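Type III effector NopAA (Sinorhizobium fredii USDA 257, PDB 6SDU) hydrolyses xyloglucan as a secreted effector of a symbiotic bacterium, and its glycoside hydrolase family 12 domain binds cellobiose. Local coordinates at residues P68-Y73 and G215-S220. Residues are numbered along the deposited sequence; the frame is centred on the assembly and turned at random.
Sequences PGIKSY and GVEITS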
loop_
_atom_site.group_PDB
_atom_site.type_symbol
_atom_site.label_atom_id
_atom_site.label_comp_id
_atom_site.label_asym_id
_atom_site.label_seq_id
_atom_site.Cartn_x
_atom_site.Cartn_y
_atom_site.Cartn_z
ATOM N N PRO A 68 2.436 -5.275 -18.939
ATOM C CA PRO A 68 3.417 -4.979 -17.877
ATOM C C PRO A 68 3.148 -3.671 -17.133
ATOM O O PRO A 68 2.657 -2.691 -17.692
ATOM C CB PRO A 68 4.754 -4.880 -18.641
ATOM C CG PRO A 68 4.511 -5.551 -19.995
ATOM C CD PRO A 68 3.061 -5.331 -20.274
ATOM N N GLY A 69 3.533 -3.653 -15.866
ATOM C CA GLY A 69 3.579 -2.412 -15.100
ATOM C C GLY A 69 2.314 -2.132 -14.318
ATOM O O GLY A 69 1.209 -2.550 -14.682
ATOM N N ILE A 70 2.496 -1.404 -13.210
ATOM C CA ILE A 70 1.384 -0.951 -12.376
ATOM C C ILE A 70 0.597 0.131 -13.108
ATOM O O ILE A 70 1.175 1.097 -13.625
ATOM C CB ILE A 70 1.924 -0.457 -11.022
ATOM C CG1 ILE A 70 2.451 -1.648 -10.240
ATOM C CG2 ILE A 70 0.863 0.218 -10.171
ATOM C CD1 ILE A 70 3.201 -1.220 -9.084
ATOM N N LYS A 71 -0.731 -0.030 -13.176
ATOM C CA LYS A 71 -1.577 0.941 -13.865
ATOM C C LYS A 71 -2.215 1.948 -12.928
ATOM O O LYS A 71 -2.465 3.084 -13.342
ATOM C CB LYS A 71 -2.713 0.259 -14.656
ATOM C CG LYS A 71 -2.313 -0.963 -15.454
ATOM C CD LYS A 71 -1.246 -0.619 -16.459
ATOM C CE LYS A 71 -1.033 -1.789 -17.402
ATOM N NZ LYS A 71 -0.685 -3.084 -16.714
ATOM N N SER A 72 -2.488 1.568 -11.678
ATOM C CA SER A 72 -3.281 2.418 -10.817
ATOM C C SER A 72 -2.991 2.113 -9.355
ATOM O O SER A 72 -2.500 1.035 -9.003
ATOM C CB SER A 72 -4.764 2.215 -11.127
ATOM O OG SER A 72 -5.155 0.892 -10.769
ATOM N N TYR A 73 -3.275 3.094 -8.505
ATOM C CA TYR A 73 -3.233 2.918 -7.054
ATOM C C TYR A 73 -4.388 3.687 -6.436
ATOM O O TYR A 73 -4.192 4.755 -5.841
ATOM C CB TYR A 73 -1.891 3.368 -6.467
ATOM C CG TYR A 73 -1.730 3.120 -4.953
ATOM C CD1 TYR A 73 -1.921 1.854 -4.398
ATOM C CD2 TYR A 73 -1.369 4.159 -4.091
ATOM C CE1 TYR A 73 -1.763 1.627 -3.023
ATOM C CE2 TYR A 73 -1.208 3.950 -2.712
ATOM C CZ TYR A 73 -1.407 2.689 -2.181
ATOM O OH TYR A 73 -1.260 2.493 -0.811
ATOM N N GLY A 215 -4.433 1.070 -0.135
ATOM C CA GLY A 215 -5.171 0.836 -1.365
ATOM C C GLY A 215 -4.651 -0.391 -2.074
ATOM O O GLY A 215 -4.133 -1.304 -1.428
ATOM N N VAL A 216 -4.841 -0.442 -3.399
ATOM C CA VAL A 216 -4.375 -1.570 -4.203
ATOM C C VAL A 216 -3.615 -1.066 -5.433
ATOM O O VAL A 216 -4.118 -0.225 -6.195
ATOM C CB VAL A 216 -5.549 -2.515 -4.579
ATOM C CG1 VAL A 216 -6.646 -1.796 -5.312
ATOM C CG2 VAL A 216 -5.072 -3.740 -5.355
ATOM N N GLU A 217 -2.394 -1.581 -5.632
ATOM C CA GLU A 217 -1.631 -1.317 -6.851
ATOM C C GLU A 217 -2.036 -2.380 -7.863
ATOM O O GLU A 217 -1.693 -3.554 -7.687
ATOM C CB GLU A 217 -0.130 -1.407 -6.587
ATOM C CG GLU A 217 0.439 -0.363 -5.615
ATOM C CD GLU A 217 1.946 -0.487 -5.438
ATOM O OE1 GLU A 217 2.436 -1.607 -5.096
ATOM O OE2 GLU A 217 2.637 0.533 -5.644
ATOM N N ILE A 218 -2.747 -1.991 -8.924
ATOM C CA ILE A 218 -3.276 -2.957 -9.886
ATOM C C ILE A 218 -2.367 -3.017 -11.103
ATOM O O ILE A 218 -2.177 -2.023 -11.815
ATOM C CB ILE A 218 -4.714 -2.620 -10.291
ATOM C CG1 ILE A 218 -5.584 -2.532 -9.051
ATOM C CG2 ILE A 218 -5.266 -3.685 -11.275
ATOM C CD1 ILE A 218 -6.943 -2.031 -9.328
ATOM N N THR A 219 -1.827 -4.199 -11.363
ATOM C CA THR A 219 -1.104 -4.407 -12.601
ATOM C C THR A 219 -2.027 -4.981 -13.672
ATOM O O THR A 219 -1.991 -4.538 -14.823
ATOM C CB THR A 219 0.137 -5.282 -12.351
ATOM O OG1 THR A 219 1.097 -4.515 -11.599
ATOM C CG2 THR A 219 0.789 -5.724 -13.672
ATOM N N SER A 220 -2.864 -5.952 -13.319
ATOM C CA SER A 220 -3.794 -6.535 -14.282
ATOM C C SER A 220 -5.088 -6.954 -13.575
ATOM O O SER A 220 -5.038 -7.550 -12.497
ATOM C CB SER A 220 -3.097 -7.708 -14.978
ATOM O OG SER A 220 -3.999 -8.579 -15.619
#
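The ammonium group of K71 is gripped by three backbone carbonyls: NZ lies 2.7 Å from O of T219 and 2.8 Å from O of G69, and the carbonyl of T67 is a third partner. This grip lies next to the sugar pocket, to which I70 and E217 contribute, within the family 12 beta-jelly roll, where strands 72-83 and 208-218 run antiparallel as neighbours in one sheet. A lysine suits the place because its long chain, bent at chi2 and again at chi4, curls back over its own loop, and its ammonium group can donate to several carbonyl oxygens at once. The backbone joins in beside it. K71 N bonds to I218 O (2.8 Å) almost straight, at 167° at the hydrogen, and I218 N returns a bond to S72 O at 3.0 Å. On S72 a small hydroxyl fits, with OG resting against CB of I218 while it bonds to Q48.

In the pocket, the isoleucine I70 lays its CD1 near the carboxylate of E217, 3.9 Å from OE2. That oxygen hydrogen-bonds O2 of the bound glucose, while OE1 lies close to D105. T219 crosses I70 at about a right angle and meets CG1 with its hydroxyl oxygen, while its methyl CG2 touches O of G69.

Y73, with CG anti to the backbone N (chi1 -176°), swings its ring along the neighbouring strand past V216 to G215, where the lack of a side chain leaves room for the ring. The phenol OH bonds to A107 O, and ring atom CD1 meets E217 CG at 3.5 Å, with ring and carboxylate planes 74° apart.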